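Local coordinates for 3-oxoacyl-(acyl-carrier protein) synthase II (Thermus thermophilus, PDB 1J3N), which probably catalyses the condensation of malonyl-acyl carrier protein with a growing acyl chain, the carbon-carbon bond-forming step of fatty acid elongation, at residues Arg2-Thr7 and Ser170-Ile175; Glu84-Lys89 and Val235-Ala240; Ile364-Pro369 and Phe377-Arg382. All coordinates share one frame; numbering follows the deposited sequence.

Contact 1. Residues Arg2-Thr7 and Ser170-Ile175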
ATOM      1  N   ARG A   2       4.557 -11.819 -20.905  1.00 38.64           N
ATOM      2  CA  ARG A   2       5.932 -11.403 -21.143  1.00 34.03           C
ATOM      3  C   ARG A   2       6.815 -11.791 -19.971  1.00 31.47           C
ATOM      4  O   ARG A   2       6.367 -11.836 -18.826  1.00 28.82           O
ATOM      5  CB  ARG A   2       6.027  -9.884 -21.328  1.00 34.21           C
ATOM      6  CG  ARG A   2       5.399  -9.335 -22.586  1.00 33.46           C
ATOM      7  CD  ARG A   2       5.770  -7.870 -22.771  1.00 33.82           C
ATOM      8  NE  ARG A   2       5.184  -7.001 -21.755  1.00 31.25           N
ATOM      9  CZ  ARG A   2       5.449  -5.703 -21.641  1.00 30.99           C
ATOM     10  NH1 ARG A   2       6.296  -5.122 -22.478  1.00 32.08           N
ATOM     11  NH2 ARG A   2       4.847  -4.977 -20.708  1.00 28.56           N
ATOM     12  N   ARG A   3       8.076 -12.078 -20.258  1.00 29.30           N
ATOM     13  CA  ARG A   3       8.997 -12.410 -19.196  1.00 28.25           C
ATOM     14  C   ARG A   3       9.395 -11.081 -18.554  1.00 27.44           C
ATOM     15  O   ARG A   3       9.346 -10.027 -19.190  1.00 25.78           O
ATOM     16  CB  ARG A   3      10.227 -13.138 -19.747  1.00 28.30           C
ATOM     17  CG  ARG A   3       9.923 -14.535 -20.281  1.00 32.73           C
ATOM     18  CD  ARG A   3      11.128 -15.455 -20.148  1.00 36.29           C
ATOM     19  NE  ARG A   3      12.225 -15.093 -21.042  1.00 38.73           N
ATOM     20  CZ  ARG A   3      13.508 -15.111 -20.694  1.00 39.60           C
ATOM     21  NH1 ARG A   3      13.863 -15.466 -19.468  1.00 39.93           N
ATOM     22  NH2 ARG A   3      14.441 -14.788 -21.576  1.00 41.06           N
ATOM     23  N   VAL A   4       9.756 -11.135 -17.282  1.00 26.11           N
ATOM     24  CA  VAL A   4      10.161  -9.945 -16.560  1.00 24.53           C
ATOM     25  C   VAL A   4      11.505 -10.263 -15.928  1.00 24.19           C
ATOM     26  O   VAL A   4      11.641 -11.251 -15.195  1.00 23.29           O
ATOM     27  CB  VAL A   4       9.133  -9.582 -15.466  1.00 23.73           C
ATOM     28  CG1 VAL A   4       9.639  -8.395 -14.657  1.00 22.89           C
ATOM     29  CG2 VAL A   4       7.779  -9.261 -16.107  1.00 24.27           C
ATOM     30  N   VAL A   5      12.503  -9.443 -16.238  1.00 23.40           N
ATOM     31  CA  VAL A   5      13.837  -9.650 -15.708  1.00 20.22           C
ATOM     32  C   VAL A   5      14.353  -8.462 -14.900  1.00 21.47           C
ATOM     33  O   VAL A   5      13.946  -7.317 -15.110  1.00 19.52           O
ATOM     34  CB  VAL A   5      14.843  -9.948 -16.839  1.00 21.84           C
ATOM     35  CG1 VAL A   5      14.475 -11.248 -17.536  1.00 20.68           C
ATOM     36  CG2 VAL A   5      14.872  -8.790 -17.827  1.00 19.50           C
ATOM     37  N   VAL A   6      15.256  -8.766 -13.976  1.00 21.81           N
ATOM     38  CA  VAL A   6      15.888  -7.783 -13.093  1.00 24.52           C
ATOM     39  C   VAL A   6      17.158  -7.286 -13.792  1.00 25.54           C
ATOM     40  O   VAL A   6      18.050  -8.077 -14.082  1.00 25.02           O
ATOM     41  CB  VAL A   6      16.275  -8.444 -11.740  1.00 23.60           C
ATOM     42  CG1 VAL A   6      16.949  -7.432 -10.818  1.00 25.12           C
ATOM     43  CG2 VAL A   6      15.039  -9.032 -11.080  1.00 24.06           C
ATOM     44  N   THR A   7      17.235  -5.982 -14.048  1.00 24.59           N
ATOM     45  CA  THR A   7      18.385  -5.408 -14.735  1.00 23.20           C
ATOM     46  C   THR A   7      19.100  -4.318 -13.946  1.00 23.48           C
ATOM     47  O   THR A   7      20.085  -3.746 -14.420  1.00 23.84           O
ATOM     48  CB  THR A   7      17.960  -4.804 -16.083  1.00 24.08           C
ATOM     49  OG1 THR A   7      17.033  -3.733 -15.851  1.00 23.67           O
ATOM     50  CG2 THR A   7      17.298  -5.868 -16.959  1.00 21.66           C
ATOM     51  N   SER A 170       4.024  -7.101  -7.249  1.00 22.93           N
ATOM     52  CA  SER A 170       2.976  -6.274  -7.843  1.00 22.89           C
ATOM     53  C   SER A 170       3.491  -5.557  -9.096  1.00 22.75           C
ATOM     54  O   SER A 170       2.716  -5.249 -10.002  1.00 22.02           O
ATOM     55  CB  SER A 170       2.461  -5.253  -6.824  1.00 25.39           C
ATOM     56  OG  SER A 170       1.828  -5.902  -5.728  1.00 24.37           O
ATOM     57  N   ALA A 171       4.794  -5.279  -9.131  1.00 21.62           N
ATOM     58  CA  ALA A 171       5.410  -4.621 -10.286  1.00 22.40           C
ATOM     59  C   ALA A 171       5.529  -5.690 -11.355  1.00 19.47           C
ATOM     60  O   ALA A 171       5.381  -5.417 -12.542  1.00 20.81           O
ATOM     61  CB  ALA A 171       6.799  -4.074  -9.928  1.00 22.75           C
ATOM     62  N   LEU A 172       5.807  -6.915 -10.920  1.00 19.32           N
ATOM     63  CA  LEU A 172       5.895  -8.045 -11.839  1.00 17.86           C
ATOM     64  C   LEU A 172       4.594  -8.103 -12.624  1.00 19.19           C
ATOM     65  O   LEU A 172       4.602  -8.200 -13.852  1.00 21.54           O
ATOM     66  CB  LEU A 172       6.067  -9.358 -11.067  1.00 18.88           C
ATOM     67  CG  LEU A 172       5.863 -10.661 -11.856  1.00 17.40           C
ATOM     68  CD1 LEU A 172       6.985 -10.850 -12.877  1.00 16.45           C
ATOM     69  CD2 LEU A 172       5.834 -11.838 -10.889  1.00 20.76           C
ATOM     70  N   ARG A 173       3.477  -8.033 -11.906  1.00 20.34           N
ATOM     71  CA  ARG A 173       2.149  -8.096 -12.523  1.00 22.17           C
ATOM     72  C   ARG A 173       1.909  -6.946 -13.482  1.00 21.11           C
ATOM     73  O   ARG A 173       1.378  -7.131 -14.565  1.00 22.19           O
ATOM     74  CB  ARG A 173       1.063  -8.090 -11.447  1.00 20.08           C
ATOM     75  CG  ARG A 173       1.097  -9.298 -10.537  1.00 22.05           C
ATOM     76  CD  ARG A 173       1.103 -10.613 -11.317  1.00 24.91           C
ATOM     77  NE  ARG A 173       0.935 -11.752 -10.418  1.00 26.26           N
ATOM     78  CZ  ARG A 173       1.475 -12.952 -10.609  1.00 29.82           C
ATOM     79  NH1 ARG A 173       2.233 -13.187 -11.675  1.00 30.33           N
ATOM     80  NH2 ARG A 173       1.258 -13.922  -9.729  1.00 29.94           N
ATOM     81  N   MET A 174       2.301  -5.754 -13.049  1.00 22.06           N
ATOM     82  CA  MET A 174       2.174  -4.535 -13.821  1.00 22.65           C
ATOM     83  C   MET A 174       2.833  -4.687 -15.199  1.00 23.53           C
ATOM     84  O   MET A 174       2.289  -4.244 -16.214  1.00 22.64           O
ATOM     85  CB  MET A 174       2.838  -3.410 -13.032  1.00 27.06           C
ATOM     86  CG  MET A 174       2.415  -2.001 -13.359  1.00 30.77           C
ATOM     87  SD  MET A 174       3.315  -0.892 -12.222  1.00 38.03           S
ATOM     88  CE  MET A 174       2.280  -0.939 -10.793  1.00 31.65           C
ATOM     89  N   ILE A 175       4.015  -5.296 -15.241  1.00 22.54           N
ATOM     90  CA  ILE A 175       4.695  -5.482 -16.522  1.00 24.23           C
ATOM     91  C   ILE A 175       4.067  -6.646 -17.305  1.00 25.23           C
ATOM     92  O   ILE A 175       3.850  -6.539 -18.507  1.00 25.63           O
ATOM     93  CB  ILE A 175       6.226  -5.731 -16.329  1.00 20.95           C
ATOM     94  CG1 ILE A 175       6.864  -4.529 -15.609  1.00 20.74           C
ATOM     95  CG2 ILE A 175       6.895  -5.924 -17.684  1.00 21.63           C
ATOM     96  CD1 ILE A 175       8.343  -4.695 -15.295  1.00 18.99           C
TER
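Arg2 reaches over Ile175 with the outer half of its side chain, which turns about its CG-CD bond (chi3 -67°). Its NH2 donates to Ile175 O at 2.9 Å, a moderately bent bond (N-H...O 149°) that leaves the guanidinium plane by 19°. Ile175 CG2 lies over one face of the same group, 3.8 Å from NH2, and the two side chains cross at about a right angle. The guanidinium is further fixed by Asp181, which forms a salt bridge with NH1. With an alanine here, Ile175 O is likely to lose this side-chain donor, Asp181 its salt-bridge mate, and Ile175 CG2 the group that covers it.

Two residues on, Val4 carries the apolar half of the contact. Its CB and CG2 both rest on Leu172 CD1, the closer approach being 3.6 Å from CB. CG2 also meets Ile175 CG2 at 3.8 Å, while CG1 reaches Ile175 CD1 at 4.0 Å. Val4 is thus seated against two residues one turn apart on helix 163-176, where strand 4-13 enters the sheet of the thiolase-type fold.

The chemistry divides accordingly: buried methyl groups pack strand against helix, and at their border a guanidinium donates to a carbonyl oxygen in the helix's last turn, where the helix dipole would be expected to favour a positive charge.

Contact 2. Residues Glu84-Lys89 and Val235-Ala240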
ATOM      1  N   GLU A  84      21.445   3.638 -12.171  1.00 25.91           N
ATOM      2  CA  GLU A  84      22.857   3.672 -12.539  1.00 26.06           C
ATOM      3  C   GLU A  84      23.375   2.266 -12.811  1.00 26.28           C
ATOM      4  O   GLU A  84      24.087   2.035 -13.794  1.00 24.94           O
ATOM      5  CB  GLU A  84      23.680   4.348 -11.425  1.00 29.09           C
ATOM      6  CG  GLU A  84      23.875   5.855 -11.643  1.00 32.87           C
ATOM      7  CD  GLU A  84      24.278   6.614 -10.389  1.00 35.12           C
ATOM      8  OE1 GLU A  84      24.986   6.041  -9.534  1.00 38.16           O
ATOM      9  OE2 GLU A  84      23.896   7.799 -10.266  1.00 35.44           O
ATOM     10  N   ASP A  85      23.009   1.332 -11.937  1.00 24.40           N
ATOM     11  CA  ASP A  85      23.422  -0.063 -12.052  1.00 25.87           C
ATOM     12  C   ASP A  85      22.819  -0.732 -13.284  1.00 24.90           C
ATOM     13  O   ASP A  85      23.371  -1.698 -13.804  1.00 24.82           O
ATOM     14  CB  ASP A  85      23.006  -0.841 -10.794  1.00 24.81           C
ATOM     15  CG  ASP A  85      23.495  -2.287 -10.806  1.00 27.04           C
ATOM     16  OD1 ASP A  85      24.730  -2.510 -10.753  1.00 23.73           O
ATOM     17  OD2 ASP A  85      22.640  -3.200 -10.869  1.00 25.94           O
ATOM     18  N   ALA A  86      21.687  -0.212 -13.750  1.00 25.89           N
ATOM     19  CA  ALA A  86      21.005  -0.775 -14.914  1.00 27.10           C
ATOM     20  C   ALA A  86      21.502  -0.158 -16.222  1.00 28.99           C
ATOM     21  O   ALA A  86      21.176  -0.637 -17.308  1.00 29.94           O
ATOM     22  CB  ALA A  86      19.497  -0.575 -14.778  1.00 25.29           C
ATOM     23  N   GLY A  87      22.294   0.907 -16.108  1.00 30.47           N
ATOM     24  CA  GLY A  87      22.829   1.567 -17.282  1.00 33.35           C
ATOM     25  C   GLY A  87      21.778   2.343 -18.048  1.00 35.16           C
ATOM     26  O   GLY A  87      21.826   2.434 -19.278  1.00 35.61           O
ATOM     27  N   LEU A  88      20.826   2.912 -17.321  1.00 37.20           N
ATOM     28  CA  LEU A  88      19.752   3.677 -17.939  1.00 39.56           C
ATOM     29  C   LEU A  88      19.844   5.172 -17.671  1.00 42.79           C
ATOM     30  O   LEU A  88      20.615   5.631 -16.826  1.00 43.14           O
ATOM     31  CB  LEU A  88      18.394   3.193 -17.427  1.00 37.98           C
ATOM     32  CG  LEU A  88      17.877   1.807 -17.797  1.00 36.05           C
ATOM     33  CD1 LEU A  88      16.763   1.427 -16.837  1.00 36.24           C
ATOM     34  CD2 LEU A  88      17.387   1.797 -19.229  1.00 34.53           C
ATOM     35  N   LYS A  89      19.031   5.916 -18.408  1.00 45.82           N
ATOM     36  CA  LYS A  89      18.930   7.359 -18.274  1.00 48.21           C
ATOM     37  C   LYS A  89      17.484   7.667 -18.617  1.00 49.68           C
ATOM     38  O   LYS A  89      17.007   7.285 -19.682  1.00 49.08           O
ATOM     39  CB  LYS A  89      19.872   8.073 -19.242  1.00 49.27           C
ATOM     40  CG  LYS A  89      21.350   7.914 -18.912  1.00 49.56           C
ATOM     41  CD  LYS A  89      22.168   9.080 -19.459  1.00 51.20           C
ATOM     42  CE  LYS A  89      22.019   9.228 -20.972  1.00 51.80           C
ATOM     43  NZ  LYS A  89      22.742  10.424 -21.496  1.00 52.45           N
ATOM     44  N   VAL A 235      15.744  -0.930  -4.179  1.00 20.45           N
ATOM     45  CA  VAL A 235      14.977  -0.595  -5.371  1.00 22.33           C
ATOM     46  C   VAL A 235      15.580  -1.369  -6.534  1.00 22.77           C
ATOM     47  O   VAL A 235      16.783  -1.272  -6.814  1.00 22.43           O
ATOM     48  CB  VAL A 235      15.014   0.925  -5.675  1.00 22.07           C
ATOM     49  CG1 VAL A 235      14.285   1.213  -6.981  1.00 23.29           C
ATOM     50  CG2 VAL A 235      14.349   1.693  -4.545  1.00 23.89           C
ATOM     51  N   LEU A 236      14.753  -2.171  -7.190  1.00 20.38           N
ATOM     52  CA  LEU A 236      15.231  -2.957  -8.309  1.00 20.81           C
ATOM     53  C   LEU A 236      14.579  -2.473  -9.587  1.00 19.51           C
ATOM     54  O   LEU A 236      13.465  -1.962  -9.570  1.00 19.93           O
ATOM     55  CB  LEU A 236      14.912  -4.447  -8.101  1.00 21.01           C
ATOM     56  CG  LEU A 236      15.538  -5.159  -6.885  1.00 21.19           C
ATOM     57  CD1 LEU A 236      14.859  -4.716  -5.582  1.00 18.44           C
ATOM     58  CD2 LEU A 236      15.379  -6.659  -7.057  1.00 17.88           C
ATOM     59  N   VAL A 237      15.295  -2.610 -10.694  1.00 19.32           N
ATOM     60  CA  VAL A 237      14.759  -2.230 -11.993  1.00 21.14           C
ATOM     61  C   VAL A 237      14.147  -3.500 -12.593  1.00 21.55           C
ATOM     62  O   VAL A 237      14.869  -4.442 -12.894  1.00 21.32           O
ATOM     63  CB  VAL A 237      15.872  -1.717 -12.946  1.00 18.05           C
ATOM     64  CG1 VAL A 237      15.293  -1.454 -14.332  1.00 20.75           C
ATOM     65  CG2 VAL A 237      16.495  -0.439 -12.392  1.00 15.14           C
ATOM     66  N   LEU A 238      12.824  -3.544 -12.731  1.00 23.80           N
ATOM     67  CA  LEU A 238      12.178  -4.709 -13.335  1.00 23.12           C
ATOM     68  C   LEU A 238      11.924  -4.280 -14.771  1.00 22.66           C
ATOM     69  O   LEU A 238      11.579  -3.129 -15.025  1.00 22.49           O
ATOM     70  CB  LEU A 238      10.867  -5.055 -12.632  1.00 21.59           C
ATOM     71  CG  LEU A 238      10.957  -5.469 -11.162  1.00 24.98           C
ATOM     72  CD1 LEU A 238       9.647  -6.157 -10.779  1.00 23.21           C
ATOM     73  CD2 LEU A 238      12.134  -6.412 -10.931  1.00 21.98           C
ATOM     74  N   GLU A 239      12.094  -5.203 -15.707  1.00 22.16           N
ATOM     75  CA  GLU A 239      11.975  -4.861 -17.115  1.00 23.64           C
ATOM     76  C   GLU A 239      11.469  -6.028 -17.947  1.00 24.58           C
ATOM     77  O   GLU A 239      11.815  -7.188 -17.695  1.00 26.76           O
ATOM     78  CB  GLU A 239      13.368  -4.455 -17.606  1.00 23.52           C
ATOM     79  CG  GLU A 239      13.451  -3.441 -18.726  1.00 26.48           C
ATOM     80  CD  GLU A 239      14.907  -3.130 -19.089  1.00 28.11           C
ATOM     81  OE1 GLU A 239      15.766  -3.125 -18.181  1.00 27.66           O
ATOM     82  OE2 GLU A 239      15.194  -2.885 -20.276  1.00 29.05           O
ATOM     83  N   ALA A 240      10.646  -5.721 -18.940  1.00 24.94           N
ATOM     84  CA  ALA A 240      10.132  -6.750 -19.828  1.00 26.70           C
ATOM     85  C   ALA A 240      11.375  -7.298 -20.530  1.00 26.12           C
ATOM     86  O   ALA A 240      12.249  -6.526 -20.930  1.00 24.68           O
ATOM     87  CB  ALA A 240       9.173  -6.135 -20.841  1.00 25.70           C
TER
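The C-terminal end of helix 70-86 finishes in a Schellman motif, and the residues on the two sides of its glycine, Ala86 and Leu88, both come down on Val237 of strand 232-240. Gly87 adopts a positive phi (72°), a conformation that suits glycine, and its N bonds back to Glu84 O at 3.1 Å. The chain thereby reverses out of the helix so that Leu88, like Ala86, points toward the strand.

Val237 offers a different methyl to each partner. CG2, set beside the backbone N, meets Ala86 CB at 3.8 Å. CG1 lies anti to that N (chi1 175°) and touches Leu88 CD1 at the looser distance of 4.1 Å, with the leucine slanting across the valine. Because alanine has no more than CB to offer, helix and strand come close: Ala86 CA and Val237 CA are 7.0 Å apart.

This is one layer boundary of the stacked alpha/beta architecture found in thiolase-like condensing enzymes. On the face of the strand that holds Val235 and Val237, Ala78 and Ala82 continue the small-residue surface of helix 70-86; from the other face Leu236 and Leu238 pack on helix 163-176, so the strand is covered by helices on both sides. No hydrogen bond passes directly between the two segments.

Polar ties run instead through a third party. Arg247 donates from NH1 to Ala86 O and forms a salt bridge from NE to Glu239 OE2, thus holding both the helix end and the strand. Asp85 OD2, one residue before Ala86, is hydrogen-bonded to Leu9 N on strand 4-13 and to Tyr252 OH.

Contact 3. Residues Ile364-Pro369 and Phe377-Arg382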
ATOM      1  N   ILE A 364      25.276 -15.692   9.310  1.00 29.19           N
ATOM      2  CA  ILE A 364      26.293 -15.573  10.353  1.00 28.79           C
ATOM      3  C   ILE A 364      25.709 -15.785  11.750  1.00 27.25           C
ATOM      4  O   ILE A 364      24.494 -15.894  11.920  1.00 27.67           O
ATOM      5  CB  ILE A 364      27.010 -14.191  10.309  1.00 29.64           C
ATOM      6  CG1 ILE A 364      26.042 -13.071  10.693  1.00 27.58           C
ATOM      7  CG2 ILE A 364      27.578 -13.941   8.906  1.00 31.10           C
ATOM      8  CD1 ILE A 364      26.732 -11.721  10.882  1.00 29.42           C
ATOM      9  N   ASN A 365      26.591 -15.858  12.743  1.00 27.88           N
ATOM     10  CA  ASN A 365      26.211 -16.044  14.138  1.00 25.84           C
ATOM     11  C   ASN A 365      25.566 -17.395  14.433  1.00 28.39           C
ATOM     12  O   ASN A 365      25.001 -17.595  15.510  1.00 27.57           O
ATOM     13  CB  ASN A 365      25.265 -14.927  14.599  1.00 25.08           C
ATOM     14  CG  ASN A 365      25.930 -13.555  14.608  1.00 26.18           C
ATOM     15  OD1 ASN A 365      27.139 -13.432  14.831  1.00 24.78           O
ATOM     16  ND2 ASN A 365      25.132 -12.513  14.390  1.00 24.62           N
ATOM     17  N   LEU A 366      25.650 -18.315  13.480  1.00 29.61           N
ATOM     18  CA  LEU A 366      25.083 -19.650  13.647  1.00 32.20           C
ATOM     19  C   LEU A 366      26.031 -20.484  14.523  1.00 34.28           C
ATOM     20  O   LEU A 366      26.465 -21.570  14.138  1.00 33.46           O
ATOM     21  CB  LEU A 366      24.919 -20.302  12.274  1.00 32.30           C
ATOM     22  CG  LEU A 366      23.961 -21.477  12.139  1.00 34.02           C
ATOM     23  CD1 LEU A 366      22.525 -20.987  12.217  1.00 34.58           C
ATOM     24  CD2 LEU A 366      24.206 -22.163  10.815  1.00 35.04           C
ATOM     25  N   GLU A 367      26.345 -19.960  15.705  1.00 35.61           N
ATOM     26  CA  GLU A 367      27.245 -20.616  16.647  1.00 38.80           C
ATOM     27  C   GLU A 367      26.600 -21.818  17.340  1.00 39.40           C
ATOM     28  O   GLU A 367      27.197 -22.892  17.431  1.00 39.50           O
ATOM     29  CB  GLU A 367      27.710 -19.600  17.698  1.00 40.72           C
ATOM     30  CG  GLU A 367      28.723 -20.139  18.700  1.00 44.40           C
ATOM     31  CD  GLU A 367      29.182 -19.085  19.689  1.00 46.79           C
ATOM     32  OE1 GLU A 367      29.804 -18.090  19.256  1.00 49.54           O
ATOM     33  OE2 GLU A 367      28.916 -19.247  20.901  1.00 47.50           O
ATOM     34  N   ASP A 368      25.378 -21.621  17.826  1.00 39.99           N
ATOM     35  CA  ASP A 368      24.626 -22.661  18.526  1.00 40.45           C
ATOM     36  C   ASP A 368      23.377 -23.022  17.733  1.00 39.72           C
ATOM     37  O   ASP A 368      22.261 -22.702  18.139  1.00 40.33           O
ATOM     38  CB  ASP A 368      24.215 -22.158  19.910  1.00 40.28           C
ATOM     39  CG  ASP A 368      23.339 -20.917  19.840  1.00 40.97           C
ATOM     40  OD1 ASP A 368      23.739 -19.938  19.173  1.00 39.75           O
ATOM     41  OD2 ASP A 368      22.249 -20.920  20.450  1.00 43.19           O
ATOM     42  N   PRO A 369      23.549 -23.696  16.587  1.00 39.14           N
ATOM     43  CA  PRO A 369      22.391 -24.073  15.772  1.00 38.34           C
ATOM     44  C   PRO A 369      21.379 -24.919  16.531  1.00 38.15           C
ATOM     45  O   PRO A 369      21.751 -25.750  17.361  1.00 37.30           O
ATOM     46  CB  PRO A 369      23.023 -24.819  14.596  1.00 39.33           C
ATOM     47  CG  PRO A 369      24.287 -25.394  15.194  1.00 38.65           C
ATOM     48  CD  PRO A 369      24.795 -24.235  16.015  1.00 39.52           C
ATOM     49  N   PHE A 377      21.688 -24.205   6.848  1.00 31.37           N
ATOM     50  CA  PHE A 377      21.613 -22.748   6.939  1.00 31.66           C
ATOM     51  C   PHE A 377      22.838 -21.968   6.454  1.00 32.54           C
ATOM     52  O   PHE A 377      22.976 -20.774   6.739  1.00 32.04           O
ATOM     53  CB  PHE A 377      21.259 -22.346   8.372  1.00 30.67           C
ATOM     54  CG  PHE A 377      19.895 -22.808   8.802  1.00 31.82           C
ATOM     55  CD1 PHE A 377      18.755 -22.379   8.117  1.00 31.44           C
ATOM     56  CD2 PHE A 377      19.746 -23.692   9.866  1.00 30.41           C
ATOM     57  CE1 PHE A 377      17.485 -22.829   8.486  1.00 30.12           C
ATOM     58  CE2 PHE A 377      18.479 -24.150  10.246  1.00 32.34           C
ATOM     59  CZ  PHE A 377      17.346 -23.717   9.553  1.00 31.79           C
ATOM     60  N   VAL A 378      23.722 -22.643   5.723  1.00 32.56           N
ATOM     61  CA  VAL A 378      24.913 -22.019   5.151  1.00 31.93           C
ATOM     62  C   VAL A 378      25.699 -21.110   6.114  1.00 33.73           C
ATOM     63  O   VAL A 378      25.686 -19.881   5.988  1.00 31.65           O
ATOM     64  CB  VAL A 378      24.512 -21.213   3.884  1.00 31.58           C
ATOM     65  CG1 VAL A 378      25.739 -20.798   3.106  1.00 31.66           C
ATOM     66  CG2 VAL A 378      23.583 -22.058   3.009  1.00 29.39           C
ATOM     67  N   PRO A 379      26.401 -21.708   7.089  1.00 34.97           N
ATOM     68  CA  PRO A 379      27.178 -20.909   8.042  1.00 36.43           C
ATOM     69  C   PRO A 379      28.306 -20.120   7.374  1.00 37.92           C
ATOM     70  O   PRO A 379      28.799 -19.133   7.925  1.00 37.68           O
ATOM     71  CB  PRO A 379      27.690 -21.955   9.032  1.00 37.34           C
ATOM     72  CG  PRO A 379      27.749 -23.209   8.210  1.00 36.64           C
ATOM     73  CD  PRO A 379      26.468 -23.139   7.425  1.00 35.60           C
ATOM     74  N   GLU A 380      28.699 -20.562   6.182  1.00 40.40           N
ATOM     75  CA  GLU A 380      29.756 -19.919   5.404  1.00 41.39           C
ATOM     76  C   GLU A 380      29.355 -19.823   3.929  1.00 40.74           C
ATOM     77  O   GLU A 380      28.663 -20.696   3.412  1.00 39.69           O
ATOM     78  CB  GLU A 380      31.060 -20.715   5.525  1.00 42.81           C
ATOM     79  CG  GLU A 380      31.940 -20.321   6.700  1.00 46.77           C
ATOM     80  CD  GLU A 380      32.579 -18.949   6.518  1.00 49.07           C
ATOM     81  OE1 GLU A 380      31.842 -17.941   6.464  1.00 49.97           O
ATOM     82  OE2 GLU A 380      33.826 -18.882   6.424  1.00 50.54           O
ATOM     83  N   PRO A 381      29.782 -18.748   3.237  1.00 40.46           N
ATOM     84  CA  PRO A 381      29.462 -18.552   1.819  1.00 41.16           C
ATOM     85  C   PRO A 381      29.803 -19.810   1.034  1.00 41.26           C
ATOM     86  O   PRO A 381      30.838 -20.429   1.278  1.00 40.76           O
ATOM     87  CB  PRO A 381      30.350 -17.374   1.426  1.00 40.49           C
ATOM     88  CG  PRO A 381      30.400 -16.572   2.683  1.00 42.93           C
ATOM     89  CD  PRO A 381      30.612 -17.640   3.739  1.00 40.78           C
ATOM     90  N   ARG A 382      28.949 -20.183   0.088  1.00 40.79           N
ATOM     91  CA  ARG A 382      29.202 -21.389  -0.686  1.00 41.47           C
ATOM     92  C   ARG A 382      28.991 -21.248  -2.186  1.00 41.81           C
ATOM     93  O   ARG A 382      27.953 -20.766  -2.638  1.00 39.87           O
ATOM     94  CB  ARG A 382      28.322 -22.522  -0.167  1.00 40.47           C
ATOM     95  CG  ARG A 382      28.719 -23.892  -0.682  1.00 41.56           C
ATOM     96  CD  ARG A 382      27.766 -24.939  -0.148  1.00 40.37           C
ATOM     97  NE  ARG A 382      27.577 -24.775   1.288  1.00 39.71           N
ATOM     98  CZ  ARG A 382      26.613 -25.360   1.990  1.00 39.89           C
ATOM     99  NH1 ARG A 382      25.741 -26.160   1.387  1.00 40.03           N
ATOM    100  NH2 ARG A 382      26.516 -25.134   3.294  1.00 38.16           N
TER
HETATM  101  O   HOH W   1      27.786 -18.758  11.052  1.00 30.27           O
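Leu366 has CG on the far side of CB from its own backbone N (chi1 -161°), and a chi2 of 73° then carries CD2 across to Phe377 and Pro379. In Phe377 it is the carbonyl carbon that CG opposes (chi1 -64°), which swings the ring away, so that CB, directed at the leucine by the backbone, is the atom that meets it. The single methyl CD2 therefore does all the close touching: it stands 3.8 Å from Phe377 CB and 3.9 Å from Pro379 CB, with Pro379 CD a little farther away at 4.2 Å. Leucine and phenylalanine side chains cross at about a right angle, whereas leucine and proline meet at a slant.

The backbone of Leu366 forms the centre of an inverse gamma turn. Glu367 N closes it on Asn365 O at 2.7 Å, a bond that counts as weak. Leu366 N is left pointing toward a water, to which it donates over 3.3 Å; the same water gives a weak bond to Pro379 O, also at 3.3 Å. No direct hydrogen bond joins the two segments; the direct packing runs through one methyl group, with a weak water bridge beside it. The contact grades from buried at Phe377 to exposed at Pro379, and the water bridge spans the proline end.

Both segments lie in the long connection from strand 359-360, the second running up to the start of strand 382-383, which pairs antiparallel with the first strand. The ring of Phe377 stacks with that of Phe220 and also packs on Val329 of strand 328-330, next to Met328, which receives Val378. Beyond the gamma turn, Asp368 forms a salt bridge with Arg218, while Asn365 ND2 bonds to Glu214 O, so the 364-369 side is fastened to helix 213-216 and the loop that follows it.

From the N terminus, the chain lays down 2-7, then the helix end at 84-89, then helix segment 170-175, which closes contact 1 across 162 intervening residues, and then 235-240, which closes contact 2 across 145. The two loops therefore cross rather than nest. Their strands, 4-13 and 232-240, are antiparallel neighbours in one sheet, joined directly by Val5 N to Glu239 O and by Thr7 OG1 to Glu239 OE1, so the two contacts fasten different helices to one sheet. Contact 3 follows in series, closing a seven-residue loop and folding the connection between strands 359-360 and 382-383 back on itself; its centre lies about 33 Å and 32 Å from the centres of contacts 1 and 2, and it touches neither.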